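PDB 2Q09: imidazolonepropionase from Unidentified, which catalyses the hydrolytic opening of the imidazolone ring of 4-imidazolone-5-propanoate to N-formimidoyl-L-glutamate, the third step of histidine degradation. Local coordinates for residues S80-E84 and G102-T107; K141-L146 and L174-P180. All coordinates share one frame; numbering follows the deposited sequence.

In the fold
Contacts 1 and 2 follow one another along the chain and meet at the same inhibitor, DI6, in the active site of an amidohydrolase barrel. Contact 1 (80-84 with 102-107) joins the starts of helices 82-89 and 104-113; it is only partly buried and mostly polar, an arginine and a glutamate working on backbone, hydroxyl and carboxylate. Contact 2 (141-146 with 174-180) is buried, joins the C-terminal ends of the neighbouring parallel strands 135-141 and 168-176 and the loops that follow them, and mixes apolar packing with a few directed bonds. Ile104 of contact 1 packs on both Tyr144 and His177 of contact 2, Thr107 on Tyr144. One contact grips the inhibitor's carboxylate; the other holds both carboxylate and ring.

Contact 1. Residues S80-E84 and G102-T107; sequences SRAEE and GGIIST. With DI6 (3-[(4S)-2,5-dioxoimidazolidin-4-yl]propanoic acid), chain C.
Glu84 and Gly102 bring the backbones closest, CA to CA 7.0 Å, where the start of helix 82-89 faces the turn leading into helix 104-113. Arg81, at the N-cap of the first helix, spans the gap with a chain bent at chi2 (-97°) and chi3 (-83°), which carries its guanidinium across Gly103 to the inhibitor. There NH1 donates to DI6 O9 at 3.0 Å and NH2 to DI6 O10 at 2.9 Å, both nearly straight, a two-pronged clasp on the propionate. Arg81 NH1 also donates to Thr107 OG1, unusually short at 2.5 Å and bent (140°), with the hydroxyl oxygen tilted out of the guanidinium plane. Over one guanidinium face lie Gly103 O and Ile104 N, contacts without hydrogen bonds. Gly103 O instead accepts from Ser106 N and from Ser106 OG, the latter at 2.8 Å. Glu84 extends its chain to take the N-H of Gly103 on OE1, 2.8 Å and almost linear, from above the carboxylate plane. Its link to Arg81 NE is a long salt bridge. The paired bonds to O9 and O10 probably limit rotation of the guanidinium, and its positive charge probably selects the carboxylate tail of the substrate.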
loop_
_atom_site.group_PDB
_atom_site.type_symbol
_atom_site.label_atom_id
_atom_site.label_comp_id
_atom_site.label_asym_id
_atom_site.label_seq_id
_atom_site.Cartn_x
_atom_site.Cartn_y
_atom_site.Cartn_z
ATOM N N SER A 80 -10.388 -4.526 -18.793
ATOM C CA SER A 80 -9.311 -3.635 -19.207
ATOM C C SER A 80 -9.883 -2.294 -19.661
ATOM O O SER A 80 -10.853 -2.243 -20.426
ATOM C CB SER A 80 -8.514 -4.265 -20.355
ATOM O OG SER A 80 -7.443 -3.422 -20.754
ATOM N N ARG A 81 -9.268 -1.210 -19.195
ATOM C CA ARG A 81 -9.706 0.129 -19.554
ATOM C C ARG A 81 -8.798 0.688 -20.656
ATOM O O ARG A 81 -8.865 1.874 -20.983
ATOM C CB ARG A 81 -9.638 1.030 -18.321
ATOM C CG ARG A 81 -10.349 0.445 -17.091
ATOM C CD ARG A 81 -11.743 0.983 -16.923
ATOM N NE ARG A 81 -11.712 2.277 -16.248
ATOM C CZ ARG A 81 -11.533 2.497 -14.950
ATOM N NH1 ARG A 81 -11.364 1.491 -14.115
ATOM N NH2 ARG A 81 -11.536 3.748 -14.488
ATOM N N ALA A 82 -7.957 -0.172 -21.224
ATOM C CA ALA A 82 -7.016 0.225 -22.270
ATOM C C ALA A 82 -7.689 0.790 -23.520
ATOM O O ALA A 82 -7.284 1.831 -24.049
ATOM C CB ALA A 82 -6.146 -0.967 -22.651
ATOM N N GLU A 83 -8.710 0.093 -24.010
ATOM C CA GLU A 83 -9.411 0.547 -25.206
ATOM C C GLU A 83 -10.067 1.895 -24.970
ATOM O O GLU A 83 -10.079 2.763 -25.841
ATOM C CB GLU A 83 -10.452 -0.485 -25.630
ATOM C CG GLU A 83 -9.834 -1.653 -26.367
ATOM C CD GLU A 83 -10.817 -2.771 -26.631
ATOM O OE1 GLU A 83 -11.133 -3.519 -25.682
ATOM O OE2 GLU A 83 -11.276 -2.897 -27.784
ATOM N N GLU A 84 -10.623 2.059 -23.779
ATOM C CA GLU A 84 -11.262 3.303 -23.399
ATOM C C GLU A 84 -10.216 4.419 -23.435
ATOM O O GLU A 84 -10.492 5.529 -23.904
ATOM C CB GLU A 84 -11.834 3.161 -21.988
ATOM C CG GLU A 84 -12.509 4.385 -21.447
ATOM C CD GLU A 84 -12.859 4.226 -19.986
ATOM O OE1 GLU A 84 -13.461 3.190 -19.625
ATOM O OE2 GLU A 84 -12.528 5.138 -19.203
ATOM N N GLY A 102 -18.526 3.364 -19.875
ATOM C CA GLY A 102 -17.099 3.378 -19.604
ATOM C C GLY A 102 -16.792 3.952 -18.233
ATOM O O GLY A 102 -17.708 4.326 -17.492
ATOM N N GLY A 103 -15.508 4.019 -17.888
ATOM C CA GLY A 103 -15.126 4.555 -16.594
ATOM C C GLY A 103 -15.018 3.469 -15.542
ATOM O O GLY A 103 -14.954 2.285 -15.868
ATOM N N ILE A 104 -15.003 3.860 -14.274
ATOM C CA ILE A 104 -14.884 2.890 -13.202
ATOM C C ILE A 104 -16.009 1.856 -13.210
ATOM O O ILE A 104 -15.829 0.746 -12.720
ATOM C CB ILE A 104 -14.837 3.580 -11.819
ATOM C CG1 ILE A 104 -14.699 2.525 -10.721
ATOM C CG2 ILE A 104 -16.089 4.415 -11.606
ATOM C CD1 ILE A 104 -14.363 3.091 -9.359
ATOM N N ILE A 105 -17.164 2.206 -13.766
ATOM C CA ILE A 105 -18.259 1.250 -13.796
ATOM C C ILE A 105 -17.930 0.044 -14.678
ATOM O O ILE A 105 -18.373 -1.069 -14.385
ATOM C CB ILE A 105 -19.598 1.907 -14.252
ATOM C CG1 ILE A 105 -20.755 0.927 -14.045
ATOM C CG2 ILE A 105 -19.532 2.312 -15.699
ATOM C CD1 ILE A 105 -20.917 0.455 -12.605
ATOM N N SER A 106 -17.151 0.234 -15.743
ATOM C CA SER A 106 -16.820 -0.917 -16.576
ATOM C C SER A 106 -15.956 -1.902 -15.781
ATOM O O SER A 106 -16.086 -3.119 -15.927
ATOM C CB SER A 106 -16.108 -0.498 -17.873
ATOM O OG SER A 106 -14.834 0.069 -17.639
ATOM N N THR A 107 -15.078 -1.388 -14.928
ATOM C CA THR A 107 -14.245 -2.272 -14.123
ATOM C C THR A 107 -15.141 -3.007 -13.122
ATOM O O THR A 107 -14.921 -4.178 -12.807
ATOM C CB THR A 107 -13.166 -1.490 -13.351
ATOM O OG1 THR A 107 -12.250 -0.888 -14.276
ATOM C CG2 THR A 107 -12.389 -2.429 -12.443
HETATM N N1 DI6 C . -9.123 7.437 -6.834
HETATM C C2 DI6 C . -8.422 6.935 -7.873
HETATM O O2 DI6 C . -7.588 7.514 -8.546
HETATM C C3 DI6 C . -8.885 5.465 -8.025
HETATM N N4 DI6 C . -9.892 5.343 -6.948
HETATM C C5 DI6 C . -9.958 6.528 -6.311
HETATM O O5 DI6 C . -10.691 6.748 -5.357
HETATM C C6 DI6 C . -9.477 5.221 -9.405
HETATM C C7 DI6 C . -9.950 3.779 -9.601
HETATM C C8 DI6 C . -10.551 3.476 -10.982
HETATM O O9 DI6 C . -10.659 2.278 -11.310
HETATM O O10 DI6 C . -10.915 4.411 -11.741
#

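Contact 2. Residues K141-L146 and L174-P180; sequences KSGYGL and LAAHAVP. With DI6 (3-[(4S)-2,5-dioxoimidazolidin-4-yl]propanoic acid), chain C.
Ser142 OG has two partners: Leu174 N donates to it at 2.7 Å, close to straight, and Glu151 of helix 148-164 is hydrogen-bonded to it as well. This ties the loop after strand 135-141 to the end of strand 168-176. Gly143 comes next, its O accepting from His177 ND1 at 3.2 Å; the donor stands above the carbonyl plane, while the oxygen lies near the imidazole plane. With ND1 the donor, NE2 is left as acceptor and takes the N-H of DI6 N4 at 2.7 Å. CG anti to the backbone N (chi1 -163°) sets the imidazole between Gly143 O and the inhibitor, and Leu174 CD2 sits over the centre of one face. Tyr144 reaches in beside it, the rings oblique at 50° with CE1 3.8 Å from His177 CE1, and its OH donates to DI6 O9 at 2.7 Å. Replacing His177 by an alanine would probably leave DI6 N4 and Gly143 O without this partner and open a gap beside Tyr144. Farther out, Leu146 lays CB against Pro180 CB (3.7 Å) and sends CD1 to Ala178 CB (4.3 Å). Lys141 runs its CD past Leu174 CD2, while its NZ pairs with Glu139 and Asp212. By accepting from ND1, the carbonyl of Gly143 probably fixes which imidazole nitrogen faces the inhibitor ring, while Tyr144 OH helps hold the tail.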
loop_
_atom_site.group_PDB
_atom_site.type_symbol
_atom_site.label_atom_id
_atom_site.label_comp_id
_atom_site.label_asym_id
_atom_site.label_seq_id
_atom_site.Cartn_x
_atom_site.Cartn_y
_atom_site.Cartn_z
ATOM N N LYS A 141 -7.180 -3.586 -1.730
ATOM C CA LYS A 141 -8.528 -3.118 -1.434
ATOM C C LYS A 141 -9.592 -3.819 -2.268
ATOM O O LYS A 141 -9.289 -4.430 -3.299
ATOM C CB LYS A 141 -8.627 -1.617 -1.706
ATOM C CG LYS A 141 -7.516 -0.787 -1.072
ATOM C CD LYS A 141 -7.501 0.623 -1.639
ATOM C CE LYS A 141 -6.297 1.410 -1.122
ATOM N NZ LYS A 141 -6.305 1.478 0.372
ATOM N N SER A 142 -10.834 -3.752 -1.798
ATOM C CA SER A 142 -11.957 -4.302 -2.546
ATOM C C SER A 142 -12.394 -3.049 -3.311
ATOM O O SER A 142 -11.540 -2.301 -3.780
ATOM C CB SER A 142 -13.055 -4.809 -1.595
ATOM O OG SER A 142 -13.525 -3.791 -0.724
ATOM N N GLY A 143 -13.688 -2.804 -3.459
ATOM C CA GLY A 143 -14.096 -1.589 -4.145
ATOM C C GLY A 143 -14.515 -1.673 -5.602
ATOM O O GLY A 143 -14.945 -0.673 -6.174
ATOM N N TYR A 144 -14.368 -2.833 -6.224
ATOM C CA TYR A 144 -14.790 -2.992 -7.613
ATOM C C TYR A 144 -15.952 -3.985 -7.702
ATOM O O TYR A 144 -16.299 -4.453 -8.794
ATOM C CB TYR A 144 -13.623 -3.466 -8.490
ATOM C CG TYR A 144 -12.570 -2.398 -8.732
ATOM C CD1 TYR A 144 -12.936 -1.120 -9.153
ATOM C CD2 TYR A 144 -11.214 -2.666 -8.554
ATOM C CE1 TYR A 144 -11.985 -0.132 -9.392
ATOM C CE2 TYR A 144 -10.246 -1.686 -8.793
ATOM C CZ TYR A 144 -10.641 -0.421 -9.211
ATOM O OH TYR A 144 -9.691 0.543 -9.461
ATOM N N GLY A 145 -16.541 -4.295 -6.544
ATOM C CA GLY A 145 -17.655 -5.226 -6.500
ATOM C C GLY A 145 -18.960 -4.466 -6.336
ATOM O O GLY A 145 -19.916 -4.673 -7.082
ATOM N N LEU A 146 -18.986 -3.568 -5.359
ATOM C CA LEU A 146 -20.160 -2.748 -5.082
ATOM C C LEU A 146 -21.471 -3.524 -4.860
ATOM O O LEU A 146 -22.558 -3.090 -5.276
ATOM C CB LEU A 146 -20.324 -1.686 -6.178
ATOM C CG LEU A 146 -19.092 -0.768 -6.325
ATOM C CD1 LEU A 146 -19.454 0.437 -7.190
ATOM C CD2 LEU A 146 -18.610 -0.290 -4.958
ATOM N N LEU A 174 -13.234 -1.522 0.633
ATOM C CA LEU A 174 -13.476 -0.234 -0.001
ATOM C C LEU A 174 -14.801 -0.252 -0.760
ATOM O O LEU A 174 -14.854 0.064 -1.947
ATOM C CB LEU A 174 -12.331 0.096 -0.963
ATOM C CG LEU A 174 -12.377 1.443 -1.694
ATOM C CD1 LEU A 174 -12.250 2.585 -0.695
ATOM C CD2 LEU A 174 -11.244 1.507 -2.711
ATOM N N ALA A 175 -15.873 -0.640 -0.073
ATOM C CA ALA A 175 -17.192 -0.693 -0.694
ATOM C C ALA A 175 -17.660 0.721 -1.024
ATOM O O ALA A 175 -18.451 0.927 -1.945
ATOM C CB ALA A 175 -18.187 -1.379 0.241
ATOM N N ALA A 176 -17.163 1.695 -0.268
ATOM C CA ALA A 176 -17.525 3.094 -0.492
ATOM C C ALA A 176 -16.569 3.748 -1.496
ATOM O O ALA A 176 -16.079 4.852 -1.284
ATOM C CB ALA A 176 -17.507 3.861 0.833
ATOM N N HIS A 177 -16.311 3.047 -2.597
ATOM C CA HIS A 177 -15.421 3.538 -3.650
ATOM C C HIS A 177 -16.226 4.392 -4.622
ATOM O O HIS A 177 -15.702 5.305 -5.265
ATOM C CB HIS A 177 -14.812 2.347 -4.398
ATOM C CG HIS A 177 -13.599 2.688 -5.203
ATOM N ND1 HIS A 177 -12.938 1.754 -5.973
ATOM C CD2 HIS A 177 -12.905 3.843 -5.334
ATOM C CE1 HIS A 177 -11.888 2.320 -6.542
ATOM N NE2 HIS A 177 -11.844 3.586 -6.170
ATOM N N ALA A 178 -17.513 4.082 -4.708
ATOM C CA ALA A 178 -18.449 4.774 -5.578
ATOM C C ALA A 178 -19.824 4.177 -5.299
ATOM O O ALA A 178 -19.937 3.161 -4.616
ATOM C CB ALA A 178 -18.070 4.556 -7.028
ATOM N N VAL A 179 -20.868 4.812 -5.815
ATOM C CA VAL A 179 -22.237 4.336 -5.624
ATOM C C VAL A 179 -22.590 3.414 -6.790
ATOM O O VAL A 179 -22.508 3.810 -7.958
ATOM C CB VAL A 179 -23.246 5.522 -5.590
ATOM C CG1 VAL A 179 -24.671 5.007 -5.562
ATOM C CG2 VAL A 179 -22.976 6.386 -4.361
ATOM N N PRO A 180 -22.966 2.159 -6.501
ATOM C CA PRO A 180 -23.309 1.265 -7.610
ATOM C C PRO A 180 -24.531 1.752 -8.386
ATOM O O PRO A 180 -25.310 2.563 -7.883
ATOM C CB PRO A 180 -23.536 -0.081 -6.917
ATOM C CG PRO A 180 -23.969 0.296 -5.544
ATOM C CD PRO A 180 -23.053 1.455 -5.210
HETATM N N1 DI6 C . -9.123 7.437 -6.834
HETATM C C2 DI6 C . -8.422 6.935 -7.873
HETATM O O2 DI6 C . -7.588 7.514 -8.546
HETATM C C3 DI6 C . -8.885 5.465 -8.025
HETATM N N4 DI6 C . -9.892 5.343 -6.948
HETATM C C5 DI6 C . -9.958 6.528 -6.311
HETATM O O5 DI6 C . -10.691 6.748 -5.357
HETATM C C6 DI6 C . -9.477 5.221 -9.405
HETATM C C7 DI6 C . -9.950 3.779 -9.601
HETATM C C8 DI6 C . -10.551 3.476 -10.982
HETATM O O9 DI6 C . -10.659 2.278 -11.310
HETATM O O10 DI6 C . -10.915 4.411 -11.741
#